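PDB 2Z69: DNR protein from Pseudomonas aeruginosa, which senses nitric oxide and probably acts as a DNA-binding transcription regulator of dissimilative nitrate respiration, the chain here being its sensor domain. Local coordinates for residues R8-L13 against Q110-S115; P25-E30 against L120-D125; G62-Y67 against N85-A90. One frame throughout, in Å; residues are numbered along the deposited sequence.

Contact 1: R8-L13 against Q110-S115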
loop_
_atom_site.group_PDB
_atom_site.type_symbol
_atom_site.label_atom_id
_atom_site.label_comp_id
_atom_site.label_asym_id
_atom_site.label_seq_id
_atom_site.Cartn_x
_atom_site.Cartn_y
_atom_site.Cartn_z
ATOM N N ARG B 8 4.783 -25.769 -17.235
ATOM C CA ARG B 8 5.180 -26.418 -15.980
ATOM C C ARG B 8 6.468 -25.817 -15.411
ATOM O O ARG B 8 6.469 -25.290 -14.296
ATOM C CB ARG B 8 5.320 -27.933 -16.171
ATOM N N VAL B 9 7.551 -25.873 -16.187
ATOM C CA VAL B 9 8.848 -25.306 -15.764
ATOM C C VAL B 9 8.794 -23.803 -15.403
ATOM O O VAL B 9 9.426 -23.383 -14.432
ATOM C CB VAL B 9 10.036 -25.686 -16.740
ATOM C CG1 VAL B 9 9.557 -25.864 -18.184
ATOM C CG2 VAL B 9 11.202 -24.679 -16.659
ATOM N N HIS B 10 8.035 -23.004 -16.151
ATOM C CA HIS B 10 7.940 -21.567 -15.833
ATOM C C HIS B 10 7.094 -21.311 -14.582
ATOM O O HIS B 10 7.472 -20.507 -13.735
ATOM C CB HIS B 10 7.415 -20.736 -17.002
ATOM C CG HIS B 10 8.232 -20.842 -18.252
ATOM N ND1 HIS B 10 7.730 -20.499 -19.489
ATOM C CD2 HIS B 10 9.501 -21.269 -18.466
ATOM C CE1 HIS B 10 8.655 -20.706 -20.409
ATOM N NE2 HIS B 10 9.739 -21.173 -19.814
ATOM N N GLN B 11 5.954 -21.997 -14.460
ATOM C CA GLN B 11 5.195 -21.948 -13.206
ATOM C C GLN B 11 6.135 -22.276 -12.040
ATOM O O GLN B 11 6.169 -21.550 -11.056
ATOM C CB GLN B 11 3.963 -22.874 -13.227
ATOM C CG GLN B 11 2.653 -22.184 -13.693
ATOM C CD GLN B 11 2.034 -22.770 -14.984
ATOM O OE1 GLN B 11 2.073 -22.146 -16.053
ATOM N NE2 GLN B 11 1.448 -23.961 -14.873
ATOM N N GLN B 12 6.939 -23.328 -12.199
ATOM C CA GLN B 12 7.875 -23.802 -11.172
ATOM C C GLN B 12 8.874 -22.765 -10.632
ATOM O O GLN B 12 9.017 -22.634 -9.411
ATOM C CB GLN B 12 8.620 -25.035 -11.681
ATOM C CG GLN B 12 9.414 -25.779 -10.615
ATOM C CD GLN B 12 9.624 -27.237 -10.967
ATOM O OE1 GLN B 12 8.695 -27.922 -11.408
ATOM N NE2 GLN B 12 10.843 -27.728 -10.763
ATOM N N LEU B 13 9.562 -22.037 -11.516
ATOM C CA LEU B 13 10.553 -21.035 -11.069
ATOM C C LEU B 13 9.893 -19.742 -10.562
ATOM O O LEU B 13 10.355 -19.129 -9.604
ATOM C CB LEU B 13 11.660 -20.790 -12.123
ATOM C CG LEU B 13 11.640 -19.708 -13.213
ATOM C CD1 LEU B 13 13.018 -19.556 -13.846
ATOM C CD2 LEU B 13 10.605 -19.982 -14.283
ATOM N N GLN B 110 17.580 -12.575 -20.573
ATOM C CA GLN B 110 16.275 -12.986 -21.024
ATOM C C GLN B 110 15.271 -12.690 -19.921
ATOM O O GLN B 110 15.538 -12.943 -18.748
ATOM C CB GLN B 110 16.254 -14.488 -21.406
ATOM C CG GLN B 110 14.971 -14.868 -22.111
ATOM C CD GLN B 110 14.978 -16.274 -22.682
ATOM O OE1 GLN B 110 15.127 -17.235 -21.948
ATOM N NE2 GLN B 110 14.800 -16.393 -23.995
ATOM N N LEU B 111 14.106 -12.177 -20.306
ATOM C CA LEU B 111 13.093 -11.766 -19.327
ATOM C C LEU B 111 11.704 -12.201 -19.702
ATOM O O LEU B 111 11.460 -12.525 -20.866
ATOM C CB LEU B 111 13.085 -10.240 -19.127
ATOM C CG LEU B 111 14.468 -9.609 -18.967
ATOM C CD1 LEU B 111 14.744 -8.799 -20.244
ATOM C CD2 LEU B 111 14.515 -8.691 -17.793
ATOM N N PHE B 112 10.813 -12.207 -18.699
ATOM C CA PHE B 112 9.374 -12.216 -18.881
ATOM C C PHE B 112 8.903 -10.805 -18.635
ATOM O O PHE B 112 9.272 -10.222 -17.625
ATOM C CB PHE B 112 8.723 -13.113 -17.833
ATOM C CG PHE B 112 8.840 -14.576 -18.121
ATOM C CD1 PHE B 112 9.187 -15.459 -17.106
ATOM C CD2 PHE B 112 8.577 -15.076 -19.399
ATOM C CE1 PHE B 112 9.280 -16.835 -17.338
ATOM C CE2 PHE B 112 8.658 -16.458 -19.654
ATOM C CZ PHE B 112 9.006 -17.343 -18.615
ATOM N N ARG B 113 8.118 -10.241 -19.545
ATOM C CA ARG B 113 7.501 -8.926 -19.344
ATOM C C ARG B 113 6.057 -9.156 -18.967
ATOM O O ARG B 113 5.283 -9.661 -19.790
ATOM C CB ARG B 113 7.508 -8.120 -20.636
ATOM C CG ARG B 113 6.522 -6.957 -20.658
ATOM C CD ARG B 113 6.824 -5.909 -21.776
ATOM N NE ARG B 113 6.867 -6.557 -23.069
ATOM C CZ ARG B 113 7.877 -6.526 -23.930
ATOM N NH1 ARG B 113 8.984 -5.822 -23.699
ATOM N NH2 ARG B 113 7.750 -7.193 -25.058
ATOM N N PHE B 114 5.675 -8.798 -17.747
ATOM C CA PHE B 114 4.291 -8.958 -17.316
ATOM C C PHE B 114 3.559 -7.630 -17.379
ATOM O O PHE B 114 4.085 -6.617 -16.950
ATOM C CB PHE B 114 4.261 -9.460 -15.894
ATOM C CG PHE B 114 4.882 -10.799 -15.708
ATOM C CD1 PHE B 114 6.152 -10.923 -15.179
ATOM C CD2 PHE B 114 4.197 -11.941 -16.034
ATOM C CE1 PHE B 114 6.714 -12.159 -14.974
ATOM C CE2 PHE B 114 4.770 -13.179 -15.837
ATOM C CZ PHE B 114 6.032 -13.279 -15.307
ATOM N N SER B 115 2.348 -7.629 -17.917
ATOM C CA SER B 115 1.487 -6.457 -17.920
ATOM C C SER B 115 1.065 -6.065 -16.501
ATOM O O SER B 115 0.635 -6.926 -15.704
ATOM C CB SER B 115 0.232 -6.785 -18.741
ATOM O OG SER B 115 -0.740 -5.783 -18.617
#

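Contact 2: P25-E30 against L120-D125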
loop_
_atom_site.group_PDB
_atom_site.type_symbol
_atom_site.label_atom_id
_atom_site.label_comp_id
_atom_site.label_asym_id
_atom_site.label_seq_id
_atom_site.Cartn_x
_atom_site.Cartn_y
_atom_site.Cartn_z
ATOM N N PRO B 25 -2.036 -21.816 -8.857
ATOM C CA PRO B 25 -1.627 -22.351 -10.167
ATOM C C PRO B 25 -2.425 -21.783 -11.353
ATOM O O PRO B 25 -1.842 -21.448 -12.385
ATOM C CB PRO B 25 -1.888 -23.851 -10.017
ATOM C CG PRO B 25 -1.627 -24.102 -8.573
ATOM C CD PRO B 25 -2.061 -22.869 -7.823
ATOM N N VAL B 26 -3.742 -21.668 -11.189
ATOM C CA VAL B 26 -4.626 -21.131 -12.227
ATOM C C VAL B 26 -4.266 -19.683 -12.572
ATOM O O VAL B 26 -4.079 -19.349 -13.741
ATOM C CB VAL B 26 -6.125 -21.218 -11.813
ATOM C CG1 VAL B 26 -7.036 -20.851 -12.990
ATOM C CG2 VAL B 26 -6.454 -22.604 -11.299
ATOM N N GLN B 27 -4.163 -18.843 -11.545
ATOM C CA GLN B 27 -3.840 -17.416 -11.700
ATOM C C GLN B 27 -2.472 -17.189 -12.314
ATOM O O GLN B 27 -2.301 -16.286 -13.131
ATOM C CB GLN B 27 -3.956 -16.685 -10.355
ATOM C CG GLN B 27 -5.418 -16.485 -9.902
ATOM C CD GLN B 27 -5.548 -16.074 -8.445
ATOM O OE1 GLN B 27 -4.606 -16.187 -7.661
ATOM N NE2 GLN B 27 -6.734 -15.611 -8.070
ATOM N N LEU B 28 -1.511 -18.025 -11.926
ATOM C CA LEU B 28 -0.141 -17.952 -12.431
ATOM C C LEU B 28 -0.085 -18.257 -13.930
ATOM O O LEU B 28 0.566 -17.537 -14.693
ATOM C CB LEU B 28 0.768 -18.905 -11.643
ATOM C CG LEU B 28 2.277 -18.717 -11.761
ATOM C CD1 LEU B 28 2.683 -17.233 -11.783
ATOM C CD2 LEU B 28 2.969 -19.442 -10.635
ATOM N N GLN B 29 -0.783 -19.319 -14.331
ATOM C CA GLN B 29 -0.940 -19.719 -15.722
ATOM C C GLN B 29 -1.486 -18.557 -16.551
ATOM O O GLN B 29 -0.975 -18.262 -17.620
ATOM C CB GLN B 29 -1.881 -20.946 -15.793
ATOM C CG GLN B 29 -2.019 -21.639 -17.157
ATOM C CD GLN B 29 -3.245 -22.581 -17.250
ATOM O OE1 GLN B 29 -4.401 -22.137 -17.230
ATOM N NE2 GLN B 29 -2.983 -23.879 -17.372
ATOM N N GLU B 30 -2.517 -17.887 -16.040
ATOM C CA GLU B 30 -3.172 -16.788 -16.756
ATOM C C GLU B 30 -2.230 -15.589 -16.938
ATOM O O GLU B 30 -2.247 -14.920 -17.975
ATOM C CB GLU B 30 -4.466 -16.378 -16.042
ATOM C CG GLU B 30 -5.338 -15.382 -16.824
ATOM C CD GLU B 30 -6.694 -15.096 -16.179
ATOM O OE1 GLU B 30 -7.124 -15.847 -15.271
ATOM O OE2 GLU B 30 -7.349 -14.116 -16.596
ATOM N N LEU B 120 -2.650 -6.885 -11.905
ATOM C CA LEU B 120 -3.629 -6.239 -11.055
ATOM C C LEU B 120 -5.006 -6.895 -11.174
ATOM O O LEU B 120 -5.805 -6.852 -10.242
ATOM C CB LEU B 120 -3.702 -4.732 -11.359
ATOM C CG LEU B 120 -2.502 -3.864 -10.937
ATOM C CD1 LEU B 120 -2.540 -2.486 -11.608
ATOM C CD2 LEU B 120 -2.494 -3.717 -9.408
ATOM N N ARG B 121 -5.264 -7.533 -12.307
ATOM C CA ARG B 121 -6.473 -8.316 -12.478
ATOM C C ARG B 121 -6.506 -9.525 -11.543
ATOM O O ARG B 121 -7.568 -9.851 -10.996
ATOM C CB ARG B 121 -6.596 -8.762 -13.929
ATOM C CG ARG B 121 -8.029 -8.736 -14.502
ATOM C CD ARG B 121 -7.978 -9.012 -16.018
ATOM N NE ARG B 121 -7.180 -8.008 -16.704
ATOM C CZ ARG B 121 -6.375 -8.243 -17.738
ATOM N NH1 ARG B 121 -6.232 -9.473 -18.233
ATOM N NH2 ARG B 121 -5.693 -7.236 -18.269
ATOM N N GLN B 122 -5.362 -10.191 -11.372
ATOM C CA GLN B 122 -5.244 -11.349 -10.451
ATOM C C GLN B 122 -5.406 -10.888 -9.024
ATOM O O GLN B 122 -6.036 -11.548 -8.194
ATOM C CB GLN B 122 -3.877 -12.044 -10.561
ATOM C CG GLN B 122 -3.481 -12.424 -11.948
ATOM C CD GLN B 122 -4.612 -13.083 -12.685
ATOM O OE1 GLN B 122 -5.058 -14.175 -12.318
ATOM N NE2 GLN B 122 -5.107 -12.412 -13.724
ATOM N N LEU B 123 -4.802 -9.737 -8.754
ATOM C CA LEU B 123 -4.825 -9.127 -7.444
ATOM C C LEU B 123 -6.252 -8.903 -6.979
ATOM O O LEU B 123 -6.568 -9.154 -5.825
ATOM C CB LEU B 123 -4.041 -7.810 -7.484
ATOM C CG LEU B 123 -3.717 -7.089 -6.193
ATOM C CD1 LEU B 123 -3.034 -8.029 -5.271
ATOM C CD2 LEU B 123 -2.808 -5.924 -6.519
ATOM N N GLN B 124 -7.110 -8.444 -7.883
ATOM C CA GLN B 124 -8.509 -8.188 -7.572
ATOM C C GLN B 124 -9.283 -9.408 -7.063
ATOM O O GLN B 124 -10.360 -9.242 -6.501
ATOM C CB GLN B 124 -9.222 -7.584 -8.771
ATOM C CG GLN B 124 -8.685 -6.212 -9.171
ATOM C CD GLN B 124 -9.235 -5.760 -10.508
ATOM O OE1 GLN B 124 -10.348 -6.132 -10.888
ATOM N NE2 GLN B 124 -8.455 -4.954 -11.236
ATOM N N ASP B 125 -8.754 -10.614 -7.267
ATOM C CA ASP B 125 -9.285 -11.793 -6.578
ATOM C C ASP B 125 -8.234 -12.648 -5.853
ATOM O O ASP B 125 -8.283 -13.882 -5.857
ATOM C CB ASP B 125 -10.189 -12.637 -7.486
ATOM C CG ASP B 125 -9.452 -13.231 -8.665
ATOM O OD1 ASP B 125 -9.507 -14.472 -8.834
ATOM O OD2 ASP B 125 -8.837 -12.457 -9.433
#

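Contact 3: G62-Y67 against N85-A90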
loop_
_atom_site.group_PDB
_atom_site.type_symbol
_atom_site.label_atom_id
_atom_site.label_comp_id
_atom_site.label_asym_id
_atom_site.label_seq_id
_atom_site.Cartn_x
_atom_site.Cartn_y
_atom_site.Cartn_z
ATOM N N GLY B 62 20.690 -13.506 -16.753
ATOM C CA GLY B 62 21.400 -12.275 -17.071
ATOM C C GLY B 62 21.425 -11.324 -15.895
ATOM O O GLY B 62 21.364 -11.772 -14.745
ATOM N N CYS B 63 21.476 -10.015 -16.196
ATOM C CA CYS B 63 21.743 -8.972 -15.187
ATOM C C CYS B 63 21.395 -7.584 -15.743
ATOM O O CYS B 63 21.805 -7.226 -16.836
ATOM C CB CYS B 63 23.202 -9.042 -14.733
ATOM S SG CYS B 63 23.725 -7.821 -13.472
ATOM N N VAL B 64 20.616 -6.811 -14.988
ATOM C CA VAL B 64 20.045 -5.524 -15.499
ATOM C C VAL B 64 20.416 -4.415 -14.504
ATOM O O VAL B 64 20.332 -4.631 -13.296
ATOM C CB VAL B 64 18.522 -5.648 -15.633
ATOM C CG1 VAL B 64 17.821 -4.291 -15.590
ATOM C CG2 VAL B 64 18.164 -6.438 -16.931
ATOM N N LYS B 65 20.909 -3.274 -14.988
ATOM C CA LYS B 65 21.145 -2.143 -14.102
ATOM C C LYS B 65 20.065 -1.071 -14.295
ATOM O O LYS B 65 19.550 -0.856 -15.423
ATOM C CB LYS B 65 22.550 -1.549 -14.281
ATOM C CG LYS B 65 22.790 -0.818 -15.610
ATOM C CD LYS B 65 24.030 0.067 -15.520
ATOM C CE LYS B 65 24.326 0.668 -16.901
ATOM N NZ LYS B 65 25.540 1.584 -16.976
ATOM N N ILE B 66 19.713 -0.390 -13.207
ATOM C CA ILE B 66 18.629 0.604 -13.262
ATOM C C ILE B 66 19.139 1.959 -12.751
ATOM O O ILE B 66 19.657 2.041 -11.659
ATOM C CB ILE B 66 17.359 0.095 -12.450
ATOM C CG1 ILE B 66 16.919 -1.284 -12.996
ATOM C CG2 ILE B 66 16.228 1.144 -12.458
ATOM C CD1 ILE B 66 15.636 -1.759 -12.494
ATOM N N TYR B 67 18.985 3.014 -13.549
ATOM C CA TYR B 67 19.605 4.322 -13.286
ATOM C C TYR B 67 18.797 5.484 -13.869
ATOM O O TYR B 67 18.047 5.285 -14.823
ATOM C CB TYR B 67 21.026 4.387 -13.892
ATOM C CG TYR B 67 21.082 4.253 -15.423
ATOM C CD1 TYR B 67 21.106 3.011 -16.013
ATOM C CD2 TYR B 67 21.124 5.384 -16.264
ATOM C CE1 TYR B 67 21.156 2.856 -17.393
ATOM C CE2 TYR B 67 21.188 5.236 -17.665
ATOM C CZ TYR B 67 21.206 3.950 -18.205
ATOM O OH TYR B 67 21.272 3.721 -19.559
ATOM N N ASN B 85 15.017 -12.525 -10.206
ATOM C CA ASN B 85 14.460 -11.416 -9.443
ATOM C C ASN B 85 13.632 -10.560 -10.339
ATOM O O ASN B 85 13.774 -10.659 -11.539
ATOM C CB ASN B 85 15.562 -10.554 -8.880
ATOM C CG ASN B 85 16.166 -11.156 -7.679
ATOM O OD1 ASN B 85 15.595 -11.093 -6.608
ATOM N ND2 ASN B 85 17.325 -11.766 -7.841
ATOM N N THR B 86 12.744 -9.762 -9.744
ATOM C CA THR B 86 11.816 -8.904 -10.498
ATOM C C THR B 86 12.299 -7.494 -10.363
ATOM O O THR B 86 13.078 -7.204 -9.488
ATOM C CB THR B 86 10.342 -8.963 -9.985
ATOM O OG1 THR B 86 10.309 -8.751 -8.556
ATOM C CG2 THR B 86 9.705 -10.326 -10.327
ATOM N N PHE B 87 11.838 -6.628 -11.258
ATOM C CA PHE B 87 12.086 -5.218 -11.148
ATOM C C PHE B 87 10.967 -4.427 -11.809
ATOM O O PHE B 87 10.235 -4.952 -12.646
ATOM C CB PHE B 87 13.495 -4.840 -11.693
ATOM C CG PHE B 87 13.723 -5.166 -13.164
ATOM C CD1 PHE B 87 14.276 -6.398 -13.549
ATOM C CD2 PHE B 87 13.490 -4.205 -14.132
ATOM C CE1 PHE B 87 14.549 -6.663 -14.882
ATOM C CE2 PHE B 87 13.750 -4.448 -15.459
ATOM C CZ PHE B 87 14.271 -5.667 -15.848
ATOM N N ALA B 88 10.822 -3.170 -11.398
ATOM C CA ALA B 88 9.786 -2.274 -11.923
ATOM C C ALA B 88 8.349 -2.527 -11.418
ATOM O O ALA B 88 7.417 -1.857 -11.866
ATOM C CB ALA B 88 9.842 -2.224 -13.497
ATOM N N GLU B 89 8.166 -3.446 -10.471
ATOM C CA GLU B 89 6.813 -3.755 -9.973
ATOM C C GLU B 89 6.237 -2.590 -9.154
ATOM O O GLU B 89 5.024 -2.413 -9.083
ATOM C CB GLU B 89 6.807 -5.029 -9.131
ATOM C CG GLU B 89 7.663 -4.957 -7.870
ATOM C CD GLU B 89 9.058 -5.558 -8.055
ATOM O OE1 GLU B 89 9.584 -5.522 -9.177
ATOM O OE2 GLU B 89 9.630 -6.062 -7.074
ATOM N N ALA B 90 7.122 -1.781 -8.579
ATOM C CA ALA B 90 6.719 -0.589 -7.857
ATOM C C ALA B 90 5.948 0.400 -8.724
ATOM O O ALA B 90 5.279 1.276 -8.194
ATOM C CB ALA B 90 7.930 0.098 -7.214
#

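Contact 1: R8-L13 against Q110-S115
His10 of helix 6-14 receives the edge of Phe112, from strand 109-115, against one face of its imidazole ring. Outwards along His10, CB is a loose neighbour, 4.1 Å from Phe112 CZ. CG then comes to 3.6 Å from that same CZ. At ND1 the approach is tightest, 3.5 Å from Phe112 CZ, and Phe112 CE2 is its next neighbour, at 4.1 Å. CD2 is 4.0 Å from Phe112 CZ and lies in the plane of the Phe112 ring, at its edge. Further out the separation runs from 3.8 Å between His10 CE1 and Phe112 CZ to 4.1 Å between NE2 and that carbon. One carbon thus sits over the histidine face, displaced towards its rim, in a T-shaped pair whose planes are turned by 67° and whose centroids lie 5.0 Å apart. With CG beside the backbone N (chi1 -58°), the imidazole leans towards the strand. The contact packs the N-terminal helix on the outer face of a sheet in the beta roll of the cyclic nucleotide-binding-type sensor domain, whose inner face carries Leu111. A long flat side chain suits Phe112, which must bridge that gap, while His10 also touches Leu32 of helix 25-33. Because the weakly positive C-H rim of Phe112 faces the imidazole pi system, the pairing would probably suit a neutral histidine better than a protonated one.

Contact 2: P25-E30 against L120-D125
Gln27 and Asp125 reach for each other from opposite directions, and their flat groups meet almost at right angles, the amide and carboxylate planes being 89° apart. The single nitrogen NE2 of Gln27 serves two acceptors of the same residue: it donates to Asp125 OD1 at 3.1 Å and to the backbone Asp125 O at 3.2 Å. Both acceptors lie close to the plane of the amide, as its N-H bonds require, yet the nitrogen stands above the carboxylate plane and above the carbonyl plane, and both bonds are clearly bent. A glutamine suits this place because its extended chain carries an uncharged donor across the gap, while OE1 is hydrogen-bonded to a residue just outside the two segments. Gln122 slides past Gln27 the other way, its amide turned 84° from that of Gln27. A bend at chi2 (-46°) folds the Gln122 chain, and its OE1 comes alongside the aliphatic part of Gln27, 3.4 Å from CG. These residues join two of the helices flanking the beta roll of a cyclic nucleotide-binding (CRP-type) domain: helix 25-33, and helix 116-123, which leads into helix 127-140. On another side of helix 116-123, Leu123 packs on Leu131 of the second subunit, so the helix also borders the dimer interface. Glu30 is solvent-exposed, and its extended chain crosses obliquely towards the amide of Gln122, where its CD is 4.0 Å from NE2. That nitrogen is held weakly by Ala118 O. Glu30 OE2 and Arg121 NH1, 5.0 Å apart, form no salt bridge, and at most a weak attraction may operate between them.

Contact 3: G62-Y67 against N85-A90
Val64 and Phe87 meet in a CH-pi contact, with the methyl CG1 set over one face of the benzene ring. Val64 CG1 is 4.1 Å from the ring centroid and 23° off the normal, displaced towards the rim, so that Phe87 CZ is the nearest carbon at 3.8 Å. The second methyl of Val64, CG2, touches the same end of the ring. Beta branching suits the valine here, because it is compatible with, and favours, the extended backbone while offering two methyls to one aromatic surface.

Plain apolar packing is supplied by Ile66, two residues along and on the same side of the strand. Its extended tip, CD1, comes to 3.6 Å from Phe87 CD2 and 3.8 Å from Phe87 CB, approaching the ring obliquely near its root. Phe87 CG lies between its own backbone N and carbonyl carbon (chi1 61°), which throws the ring across towards the opposite strand.

No polar bond links the two segments. Within 85-90, Thr86 OG1 donates weakly to Glu89 OE2 over 3.1 Å, across the turn at Ala88, whose backbone is left-handed; Lys65 pairs with Glu75 on the other side of its strand. This turn and short 3-10 segment probably correspond to the phosphate-binding cassette of cyclic nucleotide-binding relatives.

The contact bridges the two sheets of the beta roll, strand 63-69 belonging to one and strand 86-87 to the other. Phe87 also meets Tyr57 nearly ring-parallel and packs on Phe47, Val64 touches Val46 and Ala103 of its own sheet, and Ile66 reaches Leu151 of the second subunit.

Overall arrangement
The three contacts run from the helical flank of the sensor domain into its barrel. Strand 109-115 joins the outer and inner layers: Phe112 turns to the N-terminal helix in contact 1, whereas Leu111 CD2 packs 3.5 Å from CE1 of Phe87 in contact 3. Contacts 1 and 2, with centres about 14 Å apart, share a helical layer, since Gln11 O lies 3.9 Å from Leu28 CD2. Contacts 2 and 3 do not touch, their nearest atoms being about 8 Å apart, but both border the second subunit. Contact 3, the most central, lines the barrel interior, where relatives of this fold bind cyclic nucleotides.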